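Local coordinates for protein uncharacterized HTH-type transcriptional regulator yydK (Bacillus subtilis subsp. subtilis, PDB 3BWG) that probably binds DNA and regulates transcription as a member of the GntR family, joining a winged helix-turn-helix domain to a UTRA domain, at residues K75-L80 and Q227-V232; N94-V99 and V129-G134; K201-S206 and K220-Y225. All blocks are in the same frame, centred on the assembly; numbering follows the deposited sequence.

Interaction 1: residues K75-L80 and Q227-V232. With EDO (1,2-ethanediol), chain I.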
loop_
_atom_site.group_PDB
_atom_site.type_symbol
_atom_site.label_atom_id
_atom_site.label_comp_id
_atom_site.label_asym_id
_atom_site.label_seq_id
_atom_site.Cartn_x
_atom_site.Cartn_y
_atom_site.Cartn_z
ATOM N N LYS B 75 5.962 -15.238 2.741
ATOM C CA LYS B 75 4.675 -15.906 2.843
ATOM C C LYS B 75 4.068 -15.437 4.154
ATOM O O LYS B 75 4.800 -15.022 5.075
ATOM C CB LYS B 75 4.891 -17.438 2.858
ATOM C CG LYS B 75 4.563 -18.138 1.568
ATOM C CD LYS B 75 5.464 -19.321 1.139
ATOM C CE LYS B 75 5.991 -20.227 2.218
ATOM N NZ LYS B 75 6.120 -21.642 1.648
ATOM N N GLY B 76 2.748 -15.491 4.269
ATOM C CA GLY B 76 2.112 -15.326 5.586
ATOM C C GLY B 76 1.880 -13.902 5.991
ATOM O O GLY B 76 1.543 -13.636 7.148
ATOM N N TYR B 77 2.100 -12.986 5.048
ATOM C CA TYR B 77 1.766 -11.546 5.196
ATOM C C TYR B 77 0.334 -11.261 4.680
ATOM O O TYR B 77 -0.088 -11.773 3.636
ATOM C CB TYR B 77 2.777 -10.662 4.432
ATOM C CG TYR B 77 4.155 -10.555 5.066
ATOM C CD1 TYR B 77 4.445 -9.529 5.961
ATOM C CD2 TYR B 77 5.172 -11.459 4.760
ATOM C CE1 TYR B 77 5.685 -9.379 6.544
ATOM C CE2 TYR B 77 6.446 -11.308 5.354
ATOM C CZ TYR B 77 6.679 -10.274 6.239
ATOM O OH TYR B 77 7.903 -10.094 6.835
ATOM N N ILE B 78 -0.417 -10.466 5.440
ATOM C CA ILE B 78 -1.758 -10.041 5.019
ATOM C C ILE B 78 -1.579 -8.837 4.091
ATOM O O ILE B 78 -0.819 -7.886 4.374
ATOM C CB ILE B 78 -2.677 -9.615 6.204
ATOM C CG1 ILE B 78 -2.852 -10.757 7.230
ATOM C CG2 ILE B 78 -4.048 -9.062 5.688
ATOM C CD1 ILE B 78 -2.922 -10.217 8.661
ATOM N N SER B 79 -2.258 -8.917 2.965
ATOM C CA SER B 79 -2.286 -7.841 2.019
ATOM C C SER B 79 -2.963 -6.605 2.644
ATOM O O SER B 79 -4.142 -6.603 2.985
ATOM C CB SER B 79 -2.988 -8.307 0.747
ATOM O OG SER B 79 -3.144 -7.171 -0.082
ATOM N N LEU B 80 -2.187 -5.568 2.863
ATOM C CA LEU B 80 -2.730 -4.392 3.522
ATOM C C LEU B 80 -3.871 -3.781 2.697
ATOM O O LEU B 80 -4.902 -3.383 3.253
ATOM C CB LEU B 80 -1.607 -3.389 3.758
ATOM C CG LEU B 80 -1.920 -2.079 4.479
ATOM C CD1 LEU B 80 -2.260 -2.256 5.944
ATOM C CD2 LEU B 80 -0.730 -1.187 4.287
ATOM N N GLN B 227 0.030 -11.720 15.794
ATOM C CA GLN B 227 -0.673 -12.649 14.882
ATOM C C GLN B 227 -0.879 -12.019 13.484
ATOM O O GLN B 227 -1.629 -12.550 12.650
ATOM C CB GLN B 227 -2.027 -13.091 15.455
ATOM C CG GLN B 227 -2.010 -13.763 16.831
ATOM C CD GLN B 227 -1.396 -15.146 16.783
ATOM O OE1 GLN B 227 -1.385 -15.774 15.744
ATOM N NE2 GLN B 227 -0.855 -15.612 17.912
ATOM N N SER B 228 -0.214 -10.905 13.231
ATOM C CA SER B 228 -0.431 -10.169 11.955
ATOM C C SER B 228 0.801 -9.380 11.530
ATOM O O SER B 228 1.613 -8.961 12.366
ATOM C CB SER B 228 -1.653 -9.273 12.082
ATOM O OG SER B 228 -1.387 -8.291 13.045
ATOM N N GLN B 229 0.991 -9.282 10.224
ATOM C CA GLN B 229 2.035 -8.467 9.633
ATOM C C GLN B 229 1.579 -8.358 8.227
ATOM O O GLN B 229 0.914 -9.284 7.753
ATOM C CB GLN B 229 3.403 -9.129 9.650
ATOM C CG GLN B 229 3.423 -10.620 9.306
ATOM C CD GLN B 229 3.150 -11.472 10.513
ATOM O OE1 GLN B 229 3.719 -11.227 11.576
ATOM N NE2 GLN B 229 2.291 -12.466 10.378
ATOM N N PHE B 230 1.959 -7.253 7.562
ATOM C CA PHE B 230 1.317 -6.801 6.307
ATOM C C PHE B 230 2.282 -6.555 5.168
ATOM O O PHE B 230 3.410 -6.172 5.389
ATOM C CB PHE B 230 0.459 -5.536 6.541
ATOM C CG PHE B 230 -0.550 -5.721 7.637
ATOM C CD1 PHE B 230 -1.834 -6.194 7.349
ATOM C CD2 PHE B 230 -0.210 -5.449 8.953
ATOM C CE1 PHE B 230 -2.752 -6.454 8.355
ATOM C CE2 PHE B 230 -1.143 -5.678 9.985
ATOM C CZ PHE B 230 -2.427 -6.206 9.651
ATOM N N VAL B 231 1.830 -6.830 3.959
ATOM C CA VAL B 231 2.572 -6.485 2.792
ATOM C C VAL B 231 1.770 -5.517 1.898
ATOM O O VAL B 231 0.520 -5.507 1.866
ATOM C CB VAL B 231 3.090 -7.746 2.009
ATOM C CG1 VAL B 231 1.922 -8.712 1.540
ATOM C CG2 VAL B 231 3.943 -7.315 0.844
ATOM N N VAL B 232 2.527 -4.678 1.189
ATOM C CA VAL B 232 1.998 -3.834 0.160
ATOM C C VAL B 232 3.006 -3.729 -0.971
ATOM O O VAL B 232 4.241 -3.614 -0.746
ATOM C CB VAL B 232 1.491 -2.474 0.717
ATOM C CG1 VAL B 232 2.419 -1.936 1.685
ATOM C CG2 VAL B 232 1.106 -1.483 -0.426
HETATM C C1 EDO I . 0.355 -5.683 14.370
HETATM O O1 EDO I . 0.092 -6.180 13.093
HETATM C C2 EDO I . -0.976 -5.202 14.876
HETATM O O2 EDO I . -0.686 -4.649 16.127
HETATM O O HOH W 1 0.313 -12.355 8.804
#
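Ile78 and Phe230 pair side by side in a short two-stranded parallel sheet that joins strand 78-79 to strand 230-234, almost 150 residues further along the chain. Three backbone bonds hold it: Ile78 N to Gln229 O, Val231 N to Ile78 O and Leu80 N to Val231 O, each 2.9 Å.

Phe230 can be followed outward. CB lies 3.4 Å from Ile78 O and near Leu80 CB, and CG is still close to that oxygen. With CG beside the backbone N (chi1 -54°), the ring lies along Ile78: CD1 meets Ile78 CB at 3.7 Å, CE1 lies 3.8 Å from Ile78 CD1, and CZ, the tip, is near the same methyl. A flat ring suits this place because the branched isoleucine can run along it; Leu202 packs on it and Tyr223 meets it edge to face. The other flank is mixed. Tyr77 CB packs on Val231 CG1 at 3.6 Å, and its ring crosses the Gln229 side chain almost at a right angle, the ring and amide planes 87° apart. The Tyr77 hydroxyl bonds to His181 of the second subunit; a strand of that subunit pairs antiparallel with Phe230-Val232. At the ring edge, Phe230 CE2 lies 3.4 Å from O1 of an ethanediol, which donates to Ser228 OG at 2.6 Å.

Interaction 2: residues N94-V99 and V129-G134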
loop_
_atom_site.group_PDB
_atom_site.type_symbol
_atom_site.label_atom_id
_atom_site.label_comp_id
_atom_site.label_asym_id
_atom_site.label_seq_id
_atom_site.Cartn_x
_atom_site.Cartn_y
_atom_site.Cartn_z
ATOM N N ASN B 94 -7.856 -18.297 6.992
ATOM C CA ASN B 94 -9.006 -18.925 7.633
ATOM C C ASN B 94 -9.578 -18.043 8.735
ATOM O O ASN B 94 -9.388 -18.295 9.924
ATOM C CB ASN B 94 -8.724 -20.356 8.097
ATOM C CG ASN B 94 -9.967 -21.231 8.032
ATOM O OD1 ASN B 94 -10.870 -21.122 8.873
ATOM N ND2 ASN B 94 -10.033 -22.087 7.015
ATOM N N VAL B 95 -10.288 -17.009 8.302
ATOM C CA VAL B 95 -10.728 -15.929 9.176
ATOM C C VAL B 95 -12.201 -16.070 9.591
ATOM O O VAL B 95 -13.111 -16.117 8.752
ATOM C CB VAL B 95 -10.380 -14.509 8.592
ATOM C CG1 VAL B 95 -10.952 -14.325 7.209
ATOM C CG2 VAL B 95 -10.838 -13.387 9.524
ATOM N N THR B 96 -12.408 -16.174 10.899
ATOM C CA THR B 96 -13.738 -16.198 11.472
ATOM C C THR B 96 -13.961 -14.962 12.328
ATOM O O THR B 96 -13.004 -14.264 12.683
ATOM C CB THR B 96 -14.026 -17.510 12.266
ATOM O OG1 THR B 96 -13.157 -17.620 13.397
ATOM C CG2 THR B 96 -13.856 -18.741 11.352
ATOM N N SER B 97 -15.231 -14.713 12.643
ATOM C CA SER B 97 -15.682 -13.530 13.356
ATOM C C SER B 97 -16.701 -13.877 14.427
ATOM O O SER B 97 -17.594 -14.705 14.217
ATOM C CB SER B 97 -16.306 -12.497 12.393
ATOM O OG SER B 97 -15.360 -11.958 11.507
ATOM N N LYS B 98 -16.545 -13.217 15.566
ATOM C CA LYS B 98 -17.523 -13.155 16.630
ATOM C C LYS B 98 -18.167 -11.748 16.579
ATOM O O LYS B 98 -17.477 -10.751 16.731
ATOM C CB LYS B 98 -16.787 -13.363 17.953
ATOM C CG LYS B 98 -17.626 -13.460 19.200
ATOM C CD LYS B 98 -16.697 -13.831 20.366
ATOM C CE LYS B 98 -17.179 -13.307 21.721
ATOM N NZ LYS B 98 -18.151 -14.226 22.411
ATOM N N VAL B 99 -19.474 -11.680 16.336
ATOM C CA VAL B 99 -20.158 -10.406 16.282
ATOM C C VAL B 99 -20.490 -10.016 17.705
ATOM O O VAL B 99 -21.176 -10.741 18.392
ATOM C CB VAL B 99 -21.464 -10.454 15.430
ATOM C CG1 VAL B 99 -22.156 -9.097 15.405
ATOM C CG2 VAL B 99 -21.161 -10.890 14.027
ATOM N N VAL B 129 -14.803 -9.148 16.803
ATOM C CA VAL B 129 -13.448 -9.630 16.953
ATOM C C VAL B 129 -13.302 -10.644 15.859
ATOM O O VAL B 129 -14.220 -11.459 15.605
ATOM C CB VAL B 129 -13.186 -10.260 18.353
ATOM C CG1 VAL B 129 -11.710 -10.782 18.511
ATOM C CG2 VAL B 129 -13.531 -9.247 19.459
ATOM N N ARG B 130 -12.171 -10.574 15.174
ATOM C CA ARG B 130 -11.891 -11.532 14.110
ATOM C C ARG B 130 -10.716 -12.440 14.483
ATOM O O ARG B 130 -9.873 -12.046 15.280
ATOM C CB ARG B 130 -11.709 -10.818 12.772
ATOM C CG ARG B 130 -12.704 -9.675 12.546
ATOM C CD ARG B 130 -12.692 -9.234 11.080
ATOM N NE ARG B 130 -13.301 -10.303 10.254
ATOM C CZ ARG B 130 -13.189 -10.376 8.930
ATOM N NH1 ARG B 130 -12.503 -9.436 8.271
ATOM N NH2 ARG B 130 -13.789 -11.369 8.259
ATOM N N TYR B 131 -10.707 -13.669 13.944
ATOM C CA TYR B 131 -9.721 -14.710 14.287
ATOM C C TYR B 131 -9.087 -15.360 13.046
ATOM O O TYR B 131 -9.765 -15.610 12.041
ATOM C CB TYR B 131 -10.346 -15.829 15.128
ATOM C CG TYR B 131 -10.988 -15.393 16.413
ATOM C CD1 TYR B 131 -10.422 -15.706 17.657
ATOM C CD2 TYR B 131 -12.192 -14.690 16.394
ATOM C CE1 TYR B 131 -11.051 -15.284 18.876
ATOM C CE2 TYR B 131 -12.818 -14.278 17.559
ATOM C CZ TYR B 131 -12.256 -14.548 18.784
ATOM O OH TYR B 131 -12.939 -14.081 19.891
ATOM N N ILE B 132 -7.788 -15.627 13.111
ATOM C CA ILE B 132 -7.104 -16.382 12.056
ATOM C C ILE B 132 -6.552 -17.598 12.700
ATOM O O ILE B 132 -5.731 -17.507 13.620
ATOM C CB ILE B 132 -5.980 -15.580 11.293
ATOM C CG1 ILE B 132 -5.294 -14.506 12.174
ATOM C CG2 ILE B 132 -6.548 -14.963 10.039
ATOM C CD1 ILE B 132 -4.041 -14.974 12.914
ATOM N N ASN B 133 -7.074 -18.746 12.272
ATOM C CA ASN B 133 -6.720 -20.048 12.843
ATOM C C ASN B 133 -6.763 -20.104 14.359
ATOM O O ASN B 133 -5.760 -20.423 14.997
ATOM C CB ASN B 133 -5.353 -20.508 12.316
ATOM C CG ASN B 133 -5.442 -21.061 10.895
ATOM O OD1 ASN B 133 -5.952 -22.175 10.677
ATOM N ND2 ASN B 133 -4.969 -20.279 9.919
ATOM N N GLY B 134 -7.922 -19.765 14.929
ATOM C CA GLY B 134 -8.160 -19.938 16.375
ATOM C C GLY B 134 -7.520 -18.878 17.271
ATOM O O GLY B 134 -7.728 -18.874 18.492
HETATM O O HOH W 2 -14.854 -14.238 8.048
#
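Arg130 lays its guanidinium beside Ser97 and Val95, two residues of the neighbouring antiparallel strand in the UTRA sheet. NE donates to Ser97 OG at 2.9 Å with the hydroxyl oxygen close to the guanidinium plane, while Val95 CG2 lies against one face, 3.7 Å from the plane and offset toward the rim. The arginine chain bends at chi3 (70°), turning the flat group back along the adjacent strand; a small serine leaves room for it and offers an acceptor, and the valine methyl gives it an apolar neighbour. A water in the same plane links NH2, weakly, to Val95 O. With an alanine in place of Arg130, Ser97 OG would probably lose this donor and Glu91 its positive partner, and the Val95 methyl would have no flat group to lie against.

On the opposite face Tyr131 crosses Thr96 at about a right angle, with Thr96 OG1 3.8 Å from Tyr131 CB. The edge of its ring faces Thr96 O and Lys98 CB, and the lysine's aliphatic CD reaches 3.8 Å from Tyr131 OH, so the methylenes run along the ring edge to the hydroxyl while the charged end leads away. Thr96 with Tyr131 and Lys98 with Val129 are hydrogen-bonded pairs, Tyr131 N to Thr96 O being 2.7 Å.

Strand 95-105 is outermost in the six-stranded sheet within this chain; strand 135-145 flanks strand 123-132 on its other side, Glu91 forms a salt bridge with Arg130, and helix 154-157 packs on Val99.

Interaction 3: residues K201-S206 and K220-Y225. With EDO (1,2-ethanediol), chain I; EDO (1,2-ethanediol), chain H.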
loop_
_atom_site.group_PDB
_atom_site.type_symbol
_atom_site.label_atom_id
_atom_site.label_comp_id
_atom_site.label_asym_id
_atom_site.label_seq_id
_atom_site.Cartn_x
_atom_site.Cartn_y
_atom_site.Cartn_z
ATOM N N LYS B 201 0.009 -1.997 19.285
ATOM C CA LYS B 201 -1.001 -2.338 18.254
ATOM C C LYS B 201 -0.818 -1.455 17.024
ATOM O O LYS B 201 -0.378 -0.298 17.120
ATOM C CB LYS B 201 -2.435 -2.138 18.778
ATOM C CG LYS B 201 -2.624 -0.735 19.319
ATOM C CD LYS B 201 -4.039 -0.284 19.359
ATOM C CE LYS B 201 -4.051 1.206 19.566
ATOM N NZ LYS B 201 -5.157 1.580 20.441
ATOM N N LEU B 202 -1.149 -2.029 15.884
ATOM C CA LEU B 202 -1.401 -1.275 14.683
ATOM C C LEU B 202 -2.890 -0.965 14.648
ATOM O O LEU B 202 -3.746 -1.848 14.828
ATOM C CB LEU B 202 -1.005 -2.070 13.451
ATOM C CG LEU B 202 -1.105 -1.406 12.074
ATOM C CD1 LEU B 202 -0.287 -0.074 11.907
ATOM C CD2 LEU B 202 -0.808 -2.480 10.967
ATOM N N TYR B 203 -3.161 0.317 14.484
ATOM C CA TYR B 203 -4.490 0.834 14.512
ATOM C C TYR B 203 -4.762 1.524 13.178
ATOM O O TYR B 203 -4.130 2.510 12.829
ATOM C CB TYR B 203 -4.641 1.812 15.696
ATOM C CG TYR B 203 -5.934 2.573 15.623
ATOM C CD1 TYR B 203 -7.149 1.879 15.633
ATOM C CD2 TYR B 203 -5.963 3.966 15.487
ATOM C CE1 TYR B 203 -8.368 2.544 15.511
ATOM C CE2 TYR B 203 -7.194 4.652 15.386
ATOM C CZ TYR B 203 -8.385 3.914 15.409
ATOM O OH TYR B 203 -9.635 4.494 15.337
ATOM N N ILE B 204 -5.691 0.981 12.412
ATOM C CA ILE B 204 -5.966 1.499 11.057
ATOM C C ILE B 204 -7.388 1.974 10.962
ATOM O O ILE B 204 -8.308 1.237 11.378
ATOM C CB ILE B 204 -5.750 0.376 9.972
ATOM C CG1 ILE B 204 -4.369 -0.275 10.148
ATOM C CG2 ILE B 204 -6.036 0.905 8.477
ATOM C CD1 ILE B 204 -4.041 -1.287 9.119
ATOM N N GLU B 205 -7.556 3.194 10.433
ATOM C CA GLU B 205 -8.834 3.695 9.937
ATOM C C GLU B 205 -8.915 3.663 8.435
ATOM O O GLU B 205 -8.024 4.205 7.739
ATOM C CB GLU B 205 -9.078 5.114 10.413
ATOM C CG GLU B 205 -9.158 5.210 11.908
ATOM C CD GLU B 205 -8.947 6.628 12.347
ATOM O OE1 GLU B 205 -7.783 7.065 12.482
ATOM O OE2 GLU B 205 -9.951 7.343 12.491
ATOM N N SER B 206 -9.981 3.031 7.926
ATOM C CA SER B 206 -10.177 2.903 6.507
ATOM C C SER B 206 -11.453 3.583 6.018
ATOM O O SER B 206 -12.508 3.479 6.640
ATOM C CB SER B 206 -10.232 1.429 6.097
ATOM O OG SER B 206 -9.104 0.736 6.594
ATOM N N LYS B 220 -12.604 1.118 11.992
ATOM C CA LYS B 220 -11.549 1.378 12.961
ATOM C C LYS B 220 -11.104 0.036 13.470
ATOM O O LYS B 220 -11.891 -0.683 14.077
ATOM C CB LYS B 220 -12.116 2.186 14.105
ATOM C CG LYS B 220 -12.470 3.600 13.656
ATOM C CD LYS B 220 -13.558 4.225 14.528
ATOM C CE LYS B 220 -13.216 4.241 15.995
ATOM N NZ LYS B 220 -12.534 5.506 16.360
ATOM N N ILE B 221 -9.842 -0.313 13.224
ATOM C CA ILE B 221 -9.358 -1.649 13.558
ATOM C C ILE B 221 -8.034 -1.642 14.316
ATOM O O ILE B 221 -7.094 -0.914 13.975
ATOM C CB ILE B 221 -9.215 -2.485 12.314
ATOM C CG1 ILE B 221 -10.524 -2.430 11.487
ATOM C CG2 ILE B 221 -8.836 -3.967 12.705
ATOM C CD1 ILE B 221 -10.564 -3.306 10.250
ATOM N N SER B 222 -7.990 -2.432 15.377
ATOM C CA SER B 222 -6.761 -2.681 16.099
ATOM C C SER B 222 -6.384 -4.147 15.901
ATOM O O SER B 222 -7.171 -5.030 16.225
ATOM C CB SER B 222 -6.964 -2.395 17.597
ATOM O OG SER B 222 -7.218 -1.022 17.789
ATOM N N TYR B 223 -5.173 -4.389 15.412
ATOM C CA TYR B 223 -4.684 -5.734 15.215
ATOM C C TYR B 223 -3.846 -6.289 16.375
ATOM O O TYR B 223 -3.164 -5.536 17.100
ATOM C CB TYR B 223 -3.896 -5.804 13.896
ATOM C CG TYR B 223 -4.752 -5.537 12.656
ATOM C CD1 TYR B 223 -5.372 -6.589 12.001
ATOM C CD2 TYR B 223 -4.924 -4.240 12.142
ATOM C CE1 TYR B 223 -6.185 -6.364 10.860
ATOM C CE2 TYR B 223 -5.724 -3.991 10.989
ATOM C CZ TYR B 223 -6.332 -5.081 10.348
ATOM O OH TYR B 223 -7.132 -4.922 9.227
ATOM N N ASN B 224 -3.881 -7.611 16.520
ATOM C CA ASN B 224 -2.971 -8.328 17.400
ATOM C C ASN B 224 -1.550 -8.362 16.809
ATOM O O ASN B 224 -1.310 -9.055 15.804
ATOM C CB ASN B 224 -3.551 -9.743 17.599
ATOM C CG ASN B 224 -2.720 -10.628 18.475
ATOM O OD1 ASN B 224 -1.503 -10.434 18.647
ATOM N ND2 ASN B 224 -3.370 -11.649 19.029
ATOM N N TYR B 225 -0.615 -7.621 17.422
ATOM C CA TYR B 225 0.763 -7.529 16.938
ATOM C C TYR B 225 1.498 -8.875 16.844
ATOM O O TYR B 225 2.465 -9.006 16.091
ATOM C CB TYR B 225 1.582 -6.513 17.774
ATOM C CG TYR B 225 2.122 -7.044 19.075
ATOM C CD1 TYR B 225 3.454 -7.399 19.195
ATOM C CD2 TYR B 225 1.295 -7.193 20.184
ATOM C CE1 TYR B 225 3.975 -7.902 20.402
ATOM C CE2 TYR B 225 1.785 -7.709 21.409
ATOM C CZ TYR B 225 3.127 -8.042 21.498
ATOM O OH TYR B 225 3.629 -8.508 22.671
HETATM C C1 EDO I . 0.355 -5.683 14.370
HETATM O O1 EDO I . 0.092 -6.180 13.093
HETATM C C2 EDO I . -0.976 -5.202 14.876
HETATM O O2 EDO I . -0.686 -4.649 16.127
HETATM C C1 EDO H . -10.725 -0.484 16.873
HETATM O O1 EDO H . -9.802 -0.408 17.954
HETATM C C2 EDO H . -12.112 -0.349 17.454
HETATM O O2 EDO H . -12.283 1.029 17.814
#
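Tyr223, Lys220 and Tyr203 bury the most surface where strands 200-210 and 215-224 form an antiparallel beta hairpin of the UTRA sheet. Tyr223 turns its ring to the face shared with Ile204, and Ile204 CD1 reaches CE2 of the ring at 3.7 Å. Ile221 CG2, from the ring's own strand, lies 3.5 Å above one ring face, so the aromatic is bedded among branched aliphatic groups.

On the other face Tyr203 and Lys220 run side by side, pointing the same way. With its CG anti to the backbone N (chi1 170°), Tyr203 extends toward the lysine; its OH is 3.4 Å from Lys220 CG and accepts a bond from NZ at 3.2 Å. The lysine chain, bent at chi3 and chi4, curls round the phenol oxygen, a course its flexible methylenes allow, and NZ also forms a salt bridge with Glu110. Backbone bonds join Ile204 and Ile221 in both directions, Ile204 N to Ile221 O at 2.8 Å.

Two ethanediols, probably from the crystallisation liquor, occupy polar positions: O2 of one joins Leu202 N and Tyr223 O, while O1 of the other meets Ser222 OG at 2.7 Å. The chemistry thus splits by face, apolar round Tyr223 and polar round Tyr203, where the ammonium of Lys220, shared with Glu110, would probably polarise the phenol oxygen somewhat.

Interaction 1 is buried, interaction 3 partly buried and interaction 2 lies at the surface. Interactions 2 and 3 pair antiparallel strands of the same six-stranded sheet without touching, their nearest atoms about 6 Å apart; interaction 1 belongs to a separate parallel pair and encloses both along the chain. It packs directly on interaction 3, for instance through Leu80 CD1 against Ile204 CD1, and one ethanediol touches both; it touches interaction 2 through Gln227 O and Ile132 CD1. The second subunit reaches interactions 1 and 3, but not 2. Chemistry follows place: aliphatic and aromatic groups dominate interaction 1, charged and hydroxyl groups mark interaction 2, and interaction 3 has one face of each kind.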